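PDB 4OD7: Thiol:disulfide interchange protein from Proteus mirabilis, which probably acts as a thioredoxin-family dithiol oxidase of the DsbA type, passing disulfide bonds to proteins folding in the periplasm. Local coordinates for residues A[46-49]-A[50-54]; A[77-80]-A[81-85]; A[130-133]-A[134-138]; A[146-150]-A[151-155]. The protein carries 1 engineered substitution. All coordinates share one frame; numbering follows the deposited sequence.

Interaction 1. Residues A[46-49]-A[50-54]; sequences STVE and KNVPE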
loop_
_atom_site.group_PDB
_atom_site.type_symbol
_atom_site.label_atom_id
_atom_site.label_comp_id
_atom_site.label_asym_id
_atom_site.label_seq_id
_atom_site.Cartn_x
_atom_site.Cartn_y
_atom_site.Cartn_z
ATOM N N SER A 46 -3.230 -1.255 -8.779
ATOM C CA SER A 46 -3.162 -0.400 -9.921
ATOM C C SER A 46 -4.413 -0.553 -10.811
ATOM O O SER A 46 -4.879 0.434 -11.349
ATOM C CB SER A 46 -1.833 -0.617 -10.639
ATOM O OG SER A 46 -1.593 -1.952 -10.849
ATOM N N THR A 47 -4.954 -1.749 -10.970
ATOM C CA THR A 47 -6.207 -1.931 -11.696
ATOM C C THR A 47 -7.316 -1.144 -11.012
ATOM O O THR A 47 -8.108 -0.467 -11.650
ATOM C CB THR A 47 -6.623 -3.418 -11.755
ATOM O OG1 THR A 47 -5.677 -4.140 -12.536
ATOM C CG2 THR A 47 -8.015 -3.608 -12.394
ATOM N N VAL A 48 -7.297 -1.206 -9.685
ATOM C CA VAL A 48 -8.263 -0.534 -8.838
ATOM C C VAL A 48 -8.165 0.988 -8.974
ATOM O O VAL A 48 -9.185 1.670 -9.122
ATOM C CB VAL A 48 -8.060 -0.951 -7.367
ATOM C CG1 VAL A 48 -8.772 -0.017 -6.409
ATOM C CG2 VAL A 48 -8.519 -2.389 -7.155
ATOM N N GLU A 49 -6.943 1.499 -8.926
ATOM C CA GLU A 49 -6.707 2.916 -9.029
ATOM C C GLU A 49 -7.177 3.432 -10.388
ATOM O O GLU A 49 -7.743 4.515 -10.478
ATOM C CB GLU A 49 -5.210 3.212 -8.821
ATOM C CG GLU A 49 -4.720 3.056 -7.390
ATOM C CD GLU A 49 -3.228 2.693 -7.256
ATOM O OE1 GLU A 49 -2.485 2.800 -8.252
ATOM O OE2 GLU A 49 -2.822 2.304 -6.141
ATOM N N LYS A 50 -7.020 2.615 -11.424
ATOM C CA LYS A 50 -7.433 2.986 -12.780
ATOM C C LYS A 50 -8.961 3.009 -13.004
ATOM O O LYS A 50 -9.435 3.578 -14.002
ATOM C CB LYS A 50 -6.807 2.028 -13.790
ATOM C CG LYS A 50 -5.359 2.312 -14.110
ATOM C CD LYS A 50 -4.806 1.355 -15.168
ATOM C CE LYS A 50 -3.844 2.056 -16.114
ATOM N NZ LYS A 50 -3.207 1.107 -17.053
ATOM N N ASN A 51 -9.712 2.327 -12.137
ATOM C CA ASN A 51 -11.119 2.075 -12.394
ATOM C C ASN A 51 -12.080 2.788 -11.451
ATOM O O ASN A 51 -13.258 2.773 -11.654
ATOM C CB ASN A 51 -11.367 0.571 -12.330
ATOM C CG ASN A 51 -10.851 -0.158 -13.565
ATOM O OD1 ASN A 51 -10.783 0.405 -14.652
ATOM N ND2 ASN A 51 -10.507 -1.419 -13.403
ATOM N N VAL A 52 -11.568 3.419 -10.419
ATOM C CA VAL A 52 -12.406 4.166 -9.479
ATOM C C VAL A 52 -12.966 5.433 -10.147
ATOM O O VAL A 52 -12.466 5.858 -11.187
ATOM C CB VAL A 52 -11.650 4.527 -8.176
ATOM C CG1 VAL A 52 -11.447 3.292 -7.335
ATOM C CG2 VAL A 52 -10.323 5.220 -8.475
ATOM N N PRO A 53 -14.043 6.000 -9.586
ATOM C CA PRO A 53 -14.559 7.271 -10.091
ATOM C C PRO A 53 -13.500 8.379 -10.074
ATOM O O PRO A 53 -12.638 8.371 -9.200
ATOM C CB PRO A 53 -15.669 7.596 -9.107
ATOM C CG PRO A 53 -16.041 6.370 -8.520
ATOM C CD PRO A 53 -14.816 5.552 -8.424
ATOM N N GLU A 54 -13.607 9.348 -10.977
ATOM C CA GLU A 54 -12.690 10.479 -11.013
ATOM C C GLU A 54 -12.798 11.250 -9.714
ATOM O O GLU A 54 -13.865 11.289 -9.132
#

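Interaction 2. Residues A[77-80]-A[81-85]; sequences WAVA and IALGV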
loop_
_atom_site.group_PDB
_atom_site.type_symbol
_atom_site.label_atom_id
_atom_site.label_comp_id
_atom_site.label_asym_id
_atom_site.label_seq_id
_atom_site.Cartn_x
_atom_site.Cartn_y
_atom_site.Cartn_z
ATOM N N TRP A 77 9.097 5.314 1.898
ATOM C CA TRP A 77 7.894 5.426 1.118
ATOM C C TRP A 77 7.364 6.869 1.201
ATOM O O TRP A 77 6.887 7.404 0.217
ATOM C CB TRP A 77 6.835 4.445 1.589
ATOM C CG TRP A 77 5.561 4.483 0.747
ATOM C CD1 TRP A 77 4.323 4.744 1.182
ATOM C CD2 TRP A 77 5.450 4.259 -0.664
ATOM N NE1 TRP A 77 3.437 4.684 0.159
ATOM C CE2 TRP A 77 4.101 4.382 -0.993
ATOM C CE3 TRP A 77 6.360 3.941 -1.672
ATOM C CZ2 TRP A 77 3.628 4.211 -2.298
ATOM C CZ3 TRP A 77 5.879 3.756 -2.974
ATOM C CH2 TRP A 77 4.542 3.901 -3.268
ATOM N N ALA A 78 7.447 7.474 2.383
ATOM C CA ALA A 78 7.118 8.904 2.540
ATOM C C ALA A 78 7.983 9.789 1.600
ATOM O O ALA A 78 7.521 10.779 1.118
ATOM C CB ALA A 78 7.269 9.342 3.980
ATOM N N VAL A 79 9.278 9.491 1.487
ATOM C CA VAL A 79 10.154 10.218 0.566
ATOM C C VAL A 79 9.663 10.029 -0.870
ATOM O O VAL A 79 9.665 10.967 -1.661
ATOM C CB VAL A 79 11.618 9.774 0.719
ATOM C CG1 VAL A 79 12.494 10.389 -0.384
ATOM C CG2 VAL A 79 12.129 10.178 2.091
ATOM N N ALA A 80 9.278 8.799 -1.211
ATOM C CA ALA A 80 8.828 8.500 -2.556
ATOM C C ALA A 80 7.597 9.330 -2.906
ATOM O O ALA A 80 7.468 9.806 -4.043
ATOM C CB ALA A 80 8.536 7.038 -2.694
ATOM N N ILE A 81 6.678 9.440 -1.941
ATOM C CA ILE A 81 5.467 10.250 -2.067
ATOM C C ILE A 81 5.844 11.707 -2.208
ATOM O O ILE A 81 5.317 12.388 -3.080
ATOM C CB ILE A 81 4.517 10.066 -0.902
ATOM C CG1 ILE A 81 4.007 8.610 -0.896
ATOM C CG2 ILE A 81 3.350 11.056 -0.981
ATOM C CD1 ILE A 81 3.335 8.242 0.354
ATOM N N ALA A 82 6.715 12.190 -1.327
ATOM C CA ALA A 82 7.096 13.589 -1.343
ATOM C C ALA A 82 7.761 14.006 -2.663
ATOM O O ALA A 82 7.579 15.157 -3.126
ATOM C CB ALA A 82 8.014 13.917 -0.150
ATOM N N LEU A 83 8.577 13.112 -3.231
ATOM C CA LEU A 83 9.290 13.414 -4.475
ATOM C C LEU A 83 8.431 13.040 -5.664
ATOM O O LEU A 83 8.778 13.375 -6.782
ATOM C CB LEU A 83 10.635 12.683 -4.530
ATOM C CG LEU A 83 11.596 13.142 -3.425
ATOM C CD1 LEU A 83 12.926 12.503 -3.515
ATOM C CD2 LEU A 83 11.715 14.665 -3.337
ATOM N N GLY A 84 7.343 12.302 -5.413
ATOM C CA GLY A 84 6.418 11.871 -6.445
ATOM C C GLY A 84 7.030 10.835 -7.363
ATOM O O GLY A 84 6.682 10.766 -8.544
ATOM N N VAL A 85 7.867 9.972 -6.809
ATOM C CA VAL A 85 8.598 8.995 -7.620
ATOM C C VAL A 85 8.239 7.553 -7.264
ATOM O O VAL A 85 9.040 6.654 -7.397
ATOM C CB VAL A 85 10.127 9.251 -7.491
ATOM C CG1 VAL A 85 10.500 10.635 -8.001
ATOM C CG2 VAL A 85 10.588 9.093 -6.033
#

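Interaction 3. Residues A[130-133]-A[134-138]; sequences FVVN and SLVSQ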
loop_
_atom_site.group_PDB
_atom_site.type_symbol
_atom_site.label_atom_id
_atom_site.label_comp_id
_atom_site.label_asym_id
_atom_site.label_seq_id
_atom_site.Cartn_x
_atom_site.Cartn_y
_atom_site.Cartn_z
ATOM N N PHE A 130 9.896 18.301 7.182
ATOM C CA PHE A 130 8.597 18.399 7.814
ATOM C C PHE A 130 7.583 17.624 7.024
ATOM O O PHE A 130 6.754 16.947 7.587
ATOM C CB PHE A 130 8.165 19.875 7.921
ATOM C CG PHE A 130 6.762 20.063 8.410
ATOM C CD1 PHE A 130 6.497 20.285 9.735
ATOM C CD2 PHE A 130 5.702 19.994 7.541
ATOM C CE1 PHE A 130 5.220 20.454 10.171
ATOM C CE2 PHE A 130 4.441 20.163 7.983
ATOM C CZ PHE A 130 4.198 20.391 9.290
ATOM N N VAL A 131 7.596 17.771 5.714
ATOM C CA VAL A 131 6.609 17.067 4.898
ATOM C C VAL A 131 6.747 15.512 5.027
ATOM O O VAL A 131 5.773 14.796 5.071
ATOM C CB VAL A 131 6.670 17.504 3.462
ATOM C CG1 VAL A 131 8.043 17.515 2.980
ATOM C CG2 VAL A 131 5.846 16.617 2.585
ATOM N N VAL A 132 7.970 15.026 5.022
ATOM C CA VAL A 132 8.223 13.605 5.093
ATOM C C VAL A 132 7.910 13.183 6.518
ATOM O O VAL A 132 7.293 12.160 6.724
ATOM C CB VAL A 132 9.643 13.297 4.648
ATOM C CG1 VAL A 132 10.087 11.919 5.072
ATOM C CG2 VAL A 132 9.708 13.412 3.139
ATOM N N ASN A 133 8.291 13.992 7.498
ATOM C CA ASN A 133 7.900 13.710 8.872
ATOM C C ASN A 133 6.375 13.591 9.057
ATOM O O ASN A 133 5.895 12.644 9.648
ATOM C CB ASN A 133 8.444 14.788 9.801
ATOM C CG ASN A 133 9.965 14.793 9.872
ATOM O OD1 ASN A 133 10.635 13.793 9.602
ATOM N ND2 ASN A 133 10.515 15.939 10.218
ATOM N N SER A 134 5.616 14.493 8.452
ATOM C CA SER A 134 4.162 14.455 8.492
ATOM C C SER A 134 3.609 13.222 7.830
ATOM O O SER A 134 2.697 12.610 8.355
ATOM C CB SER A 134 3.581 15.671 7.785
ATOM O OG SER A 134 3.985 16.850 8.451
ATOM N N LEU A 135 4.169 12.843 6.692
ATOM C CA LEU A 135 3.739 11.619 6.000
ATOM C C LEU A 135 4.026 10.368 6.829
ATOM O O LEU A 135 3.277 9.398 6.782
ATOM C CB LEU A 135 4.443 11.464 4.640
ATOM C CG LEU A 135 3.968 12.401 3.552
ATOM C CD1 LEU A 135 4.951 12.399 2.420
ATOM C CD2 LEU A 135 2.614 12.022 3.033
ATOM N N VAL A 136 5.134 10.357 7.554
ATOM C CA VAL A 136 5.453 9.193 8.371
ATOM C C VAL A 136 4.383 9.069 9.466
ATOM O O VAL A 136 3.865 7.972 9.715
ATOM C CB VAL A 136 6.913 9.281 8.959
ATOM C CG1 VAL A 136 7.083 8.405 10.256
ATOM C CG2 VAL A 136 7.981 9.037 7.805
ATOM N N SER A 137 4.071 10.192 10.119
ATOM C CA SER A 137 3.058 10.243 11.169
ATOM C C SER A 137 1.733 9.811 10.613
ATOM O O SER A 137 1.013 9.057 11.244
ATOM C CB SER A 137 2.995 11.617 11.780
ATOM O OG SER A 137 4.249 11.908 12.326
ATOM N N GLN A 138 1.417 10.284 9.412
ATOM C CA GLN A 138 0.157 9.953 8.755
ATOM C C GLN A 138 -0.024 8.450 8.576
ATOM O O GLN A 138 -1.122 7.936 8.757
ATOM C CB GLN A 138 0.084 10.586 7.385
ATOM C CG GLN A 138 -1.289 10.388 6.772
ATOM C CD GLN A 138 -1.565 11.357 5.646
ATOM O OE1 GLN A 138 -2.251 12.347 5.831
ATOM N NE2 GLN A 138 -1.034 11.057 4.459
HETATM O O HOH W 1 6.983 11.442 11.899
#

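Interaction 4. Residues A[146-150]-A[151-155]; sequences FQING and VPAMV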
loop_
_atom_site.group_PDB
_atom_site.type_symbol
_atom_site.label_atom_id
_atom_site.label_comp_id
_atom_site.label_asym_id
_atom_site.label_seq_id
_atom_site.Cartn_x
_atom_site.Cartn_y
_atom_site.Cartn_z
ATOM N N PHE A 146 -6.913 2.068 11.662
ATOM C CA PHE A 146 -7.573 1.116 10.801
ATOM C C PHE A 146 -7.308 -0.328 11.287
ATOM O O PHE A 146 -7.743 -1.282 10.650
ATOM C CB PHE A 146 -7.120 1.314 9.354
ATOM C CG PHE A 146 -7.609 2.582 8.726
ATOM C CD1 PHE A 146 -8.589 2.538 7.763
ATOM C CD2 PHE A 146 -7.105 3.811 9.095
ATOM C CE1 PHE A 146 -9.062 3.696 7.173
ATOM C CE2 PHE A 146 -7.563 4.958 8.509
ATOM C CZ PHE A 146 -8.553 4.897 7.547
ATOM N N GLN A 147 -6.623 -0.463 12.423
ATOM C CA GLN A 147 -6.266 -1.759 13.010
ATOM C C GLN A 147 -5.667 -2.746 12.007
ATOM O O GLN A 147 -6.179 -3.862 11.815
ATOM C CB GLN A 147 -7.496 -2.393 13.670
ATOM N N ILE A 148 -4.578 -2.334 11.368
ATOM C CA ILE A 148 -3.946 -3.143 10.329
ATOM C C ILE A 148 -2.885 -3.982 10.957
ATOM O O ILE A 148 -1.933 -3.454 11.512
ATOM C CB ILE A 148 -3.347 -2.281 9.228
ATOM C CG1 ILE A 148 -4.416 -1.333 8.682
ATOM C CG2 ILE A 148 -2.682 -3.165 8.123
ATOM C CD1 ILE A 148 -5.627 -2.035 8.158
ATOM N N ASN A 149 -3.075 -5.292 10.867
ATOM C CA ASN A 149 -2.183 -6.259 11.478
ATOM C C ASN A 149 -1.507 -7.131 10.443
ATOM O O ASN A 149 -0.610 -7.874 10.776
ATOM C CB ASN A 149 -2.971 -7.181 12.423
ATOM C CG ASN A 149 -3.445 -6.486 13.685
ATOM O OD1 ASN A 149 -2.734 -5.675 14.280
ATOM N ND2 ASN A 149 -4.664 -6.815 14.104
ATOM N N GLY A 150 -1.967 -7.033 9.201
ATOM C CA GLY A 150 -1.473 -7.836 8.124
ATOM C C GLY A 150 -1.632 -7.074 6.837
ATOM O O GLY A 150 -2.483 -6.199 6.717
ATOM N N VAL A 151 -0.785 -7.403 5.873
ATOM C CA VAL A 151 -0.764 -6.742 4.588
ATOM C C VAL A 151 -0.601 -7.766 3.487
ATOM O O VAL A 151 0.036 -8.798 3.665
ATOM C CB VAL A 151 0.390 -5.716 4.457
ATOM C CG1 VAL A 151 0.101 -4.454 5.270
ATOM C CG2 VAL A 151 1.741 -6.335 4.816
ATOM N N PRO A 152 -1.098 -7.453 2.297
ATOM C CA PRO A 152 -1.775 -6.245 1.800
ATOM C C PRO A 152 -3.164 -6.038 2.428
ATOM O O PRO A 152 -3.816 -7.005 2.767
ATOM C CB PRO A 152 -1.864 -6.535 0.304
ATOM C CG PRO A 152 -1.813 -7.961 0.144
ATOM C CD PRO A 152 -0.936 -8.463 1.229
ATOM N N ALA A 153 -3.598 -4.808 2.625
ATOM C CA ALA A 153 -4.931 -4.567 3.176
ATOM C C ALA A 153 -5.493 -3.291 2.577
ATOM O O ALA A 153 -4.735 -2.413 2.282
ATOM C CB ALA A 153 -4.857 -4.463 4.669
ATOM N N MET A 154 -6.809 -3.188 2.398
ATOM C CA MET A 154 -7.431 -1.975 1.822
ATOM C C MET A 154 -8.737 -1.706 2.591
ATOM O O MET A 154 -9.488 -2.632 2.909
ATOM C CB MET A 154 -7.691 -2.164 0.309
ATOM C CG MET A 154 -8.078 -0.947 -0.484
ATOM S SD MET A 154 -8.462 -1.299 -2.213
ATOM C CE MET A 154 -6.866 -1.711 -2.872
ATOM N N VAL A 155 -8.948 -0.465 2.997
ATOM C CA VAL A 155 -10.150 -0.100 3.733
ATOM C C VAL A 155 -10.872 1.000 2.985
ATOM O O VAL A 155 -10.220 1.902 2.452
ATOM C CB VAL A 155 -9.829 0.312 5.139
ATOM C CG1 VAL A 155 -11.116 0.668 5.880
ATOM C CG2 VAL A 155 -9.091 -0.842 5.813
#

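Interaction 1. Residues A[46-49]-A[50-54]
Thr47 and Asn51 sit one turn apart on the last part of helix 44-51 and run side by side, pointing the same way. The touch is made by the methyl branch of the threonine: Thr47 CG2 lies 3.5 Å from Asn51 ND2. OG1 stands beside the backbone N (chi1 -66°), turned back to bond Lys43 O, which leaves CG2 anti to N and facing Asn51. The amide of Asn51 stays close to this turn, and its ND2 bonds Ser180 OG on helix 172-187.

On another side of the helix, Val48 and Val52 make a looser apolar pair, 4.4 Å between Val48 CG1 and Val52 CG1. Both methyls of Val52 settle against the carbonyls of the preceding turn: CG1 is 3.3 Å from Val48 O, and CG2 is equally close to Glu49 O. Lys50 runs its aliphatic part past Ser46, its CG 3.4 Å from Ser46 O, before the chain leads off.

The backbone shows the helix running out. Lys50 N still bonds Ser46 O in the normal way, at 3.1 Å. Val48 O is then shared: it takes Asn51 N, which stands well above the carbonyl plane, and a weak bond from Val52 N at 3.2 Å. Beyond that the chain is extended.

The chemistry therefore divides by side. Val48 packs on Tyr179 of helix 172-187, and Val52 on Leu187 and on Met58 of strand 58-62. The polar groups of Thr47 and Asn51 bond outside this turn, so outside partners probably contribute to holding this end, where the regular helical bonds weaken.

Interaction 2. Residues A[77-80]-A[81-85]
Ile81 leans back over Trp77, one turn earlier in helix 70-83, and the two side chains cross at about a right angle. Its CB starts 3.7 Å from both Trp77 O and Ala78 O. CG1 is anti to the carbonyl carbon (chi1 -65°), which turns the branch back along the helix: it lies 3.3 Å from Trp77 O and already rides above the indole, toward the rim. The extended second torsion then carries CD1 over the ring face. There it is 3.6 Å from Trp77 NE1 and 3.9 Å from the centroid of the five-membered ring, 30° off the normal, a CH-pi contact.

Along the main chain Ile81 N bonds Trp77 O, Ala82 N bonds Ala78 O and Leu83 N bonds Val79 O. Val79 and Leu83 lie side by side, CG1 of the valine 3.8 Å from CD1 of the leucine. The helix then closes with a Schellman motif. Gly84, at positive phi, is the C-prime residue: Val85 N bonds Ala80 O at 2.8 Å, in the carbonyl plane, and Gly84 N makes a weak bond to Ile81 O.

The indole is fixed from the sheet side, NE1 bonding Arg60 O of strand 58-62 and the ring meeting Phe28 of strand 24-28 edge-to-face. Elsewhere round the turn, Ala78 and Ala82 pack on helix 130-145, Val79 and Ala80 on Phe113 of helix 106-115, and Ile81 on Glu86 of helix 86-99.

Interaction 3. Residues A[130-133]-A[134-138]
Ser134 bonds back twice to Phe130 O across the first turn of helix 130-145, adding to the normal alpha-helical bond the familiar one from a serine hydroxyl to the carbonyl four residues earlier. The backbone N reaches Phe130 O at 2.8 Å and OG donates to it at 2.9 Å, the two arriving from opposite faces of the carbonyl plane. OG can do this because it is anti to its own carbonyl carbon (chi1 -62°), tucked beside the backbone N.

Ser134 OG also sits over one face of the Phe130 ring, 3.4 Å above the plane and offset toward the rim, with CE2 as its nearest ring atom. Since its proton is given to the carbonyl, this is packing rather than an O-H to pi bond. The phenylalanine reaches it because CG is anti to the backbone N, which swings the ring forward along the helix.

Further round, Val131 CG2 and Leu135 CD1 meet at 4.3 Å, and Val132 CG1 and Val136 CG2 are 4.5 Å apart. The apolar side of the turn, Val132, Leu135 and Val136, faces helix 70-83. Asn133 is held by Arg75 NH1 at its OD1 and weakly by Asn128 O at its ND2.

Asn133 O accepts Ser137 N in the next turn at 3.1 Å, and also a water at 2.8 Å that is bonded in turn to Ser137 OG, again at 2.8 Å.

Interaction 4. Residues A[146-150]-A[151-155]
Apolar packing without a single cross-bond joins Phe146 and Ile148, in the loop after helix 130-145, to Val151, Ala153 and Val155, where the chain returns into strand 153-156. The two limbs run nearly antiparallel, 153° apart end to end, yet too far separated to pair as strands. At the open end Phe146 meets Val155 edge-on: ring atom CD1 is 3.7 Å from both CB and CG1 of Val155, with CG1 in the plane of the ring.

Ile148 fills the middle. CG1 lies beside the backbone N (chi1 -54°), which places CG2 anti to it; CG2 bridges to Val151 CG1 at 4.2 Å and Ala153 CB at 4.3 Å, while CD1, folded round by the second torsion, reaches Val155 CG2, also at 4.3 Å.

The bend between the limbs is the cis-proline loop of the thioredoxin fold, with a cis peptide between Val151 and Pro152. Pro152 packs on His34, Cys35 and Phe38 of helix 33-41. Cys35 belongs to the redox-active disulfide of the natural protein, absent here because Ser32 is an engineered replacement. The backbone of Val151 hydrogen-bonds the bound peptide. Strand 153-156 is anchored by backbone bonds from Ala153 to Phe27 and from Val155 to Val25.

Helix 130-145 ends in a Schellman motif, with Gln147 at positive phi. At the closed end Gly150 O lies 3.6 Å from Ala153 CB.

Overall arrangement
Three of the contacts are turns of helices; interaction 4 is a loop folding against a strand. Interactions 2 and 3 hold neighbouring elements, helices 70-83 and 130-145, and they touch: Ala78 O is 3.3 Å from Leu135 CD1. Interaction 2, partly buried, includes a CH-pi contact over an indole face and ends in a Schellman motif, while interaction 3, at the surface, uses a hydroxyl and a water. Interaction 1 is also superficial, on a helix end tied to helix 172-187 and strand 58-62. Interaction 4, partly buried and with its centre nearest the chain's centre, at about 9 Å, has no hydrogen bond between its segments and adjoins the peptide-binding active site.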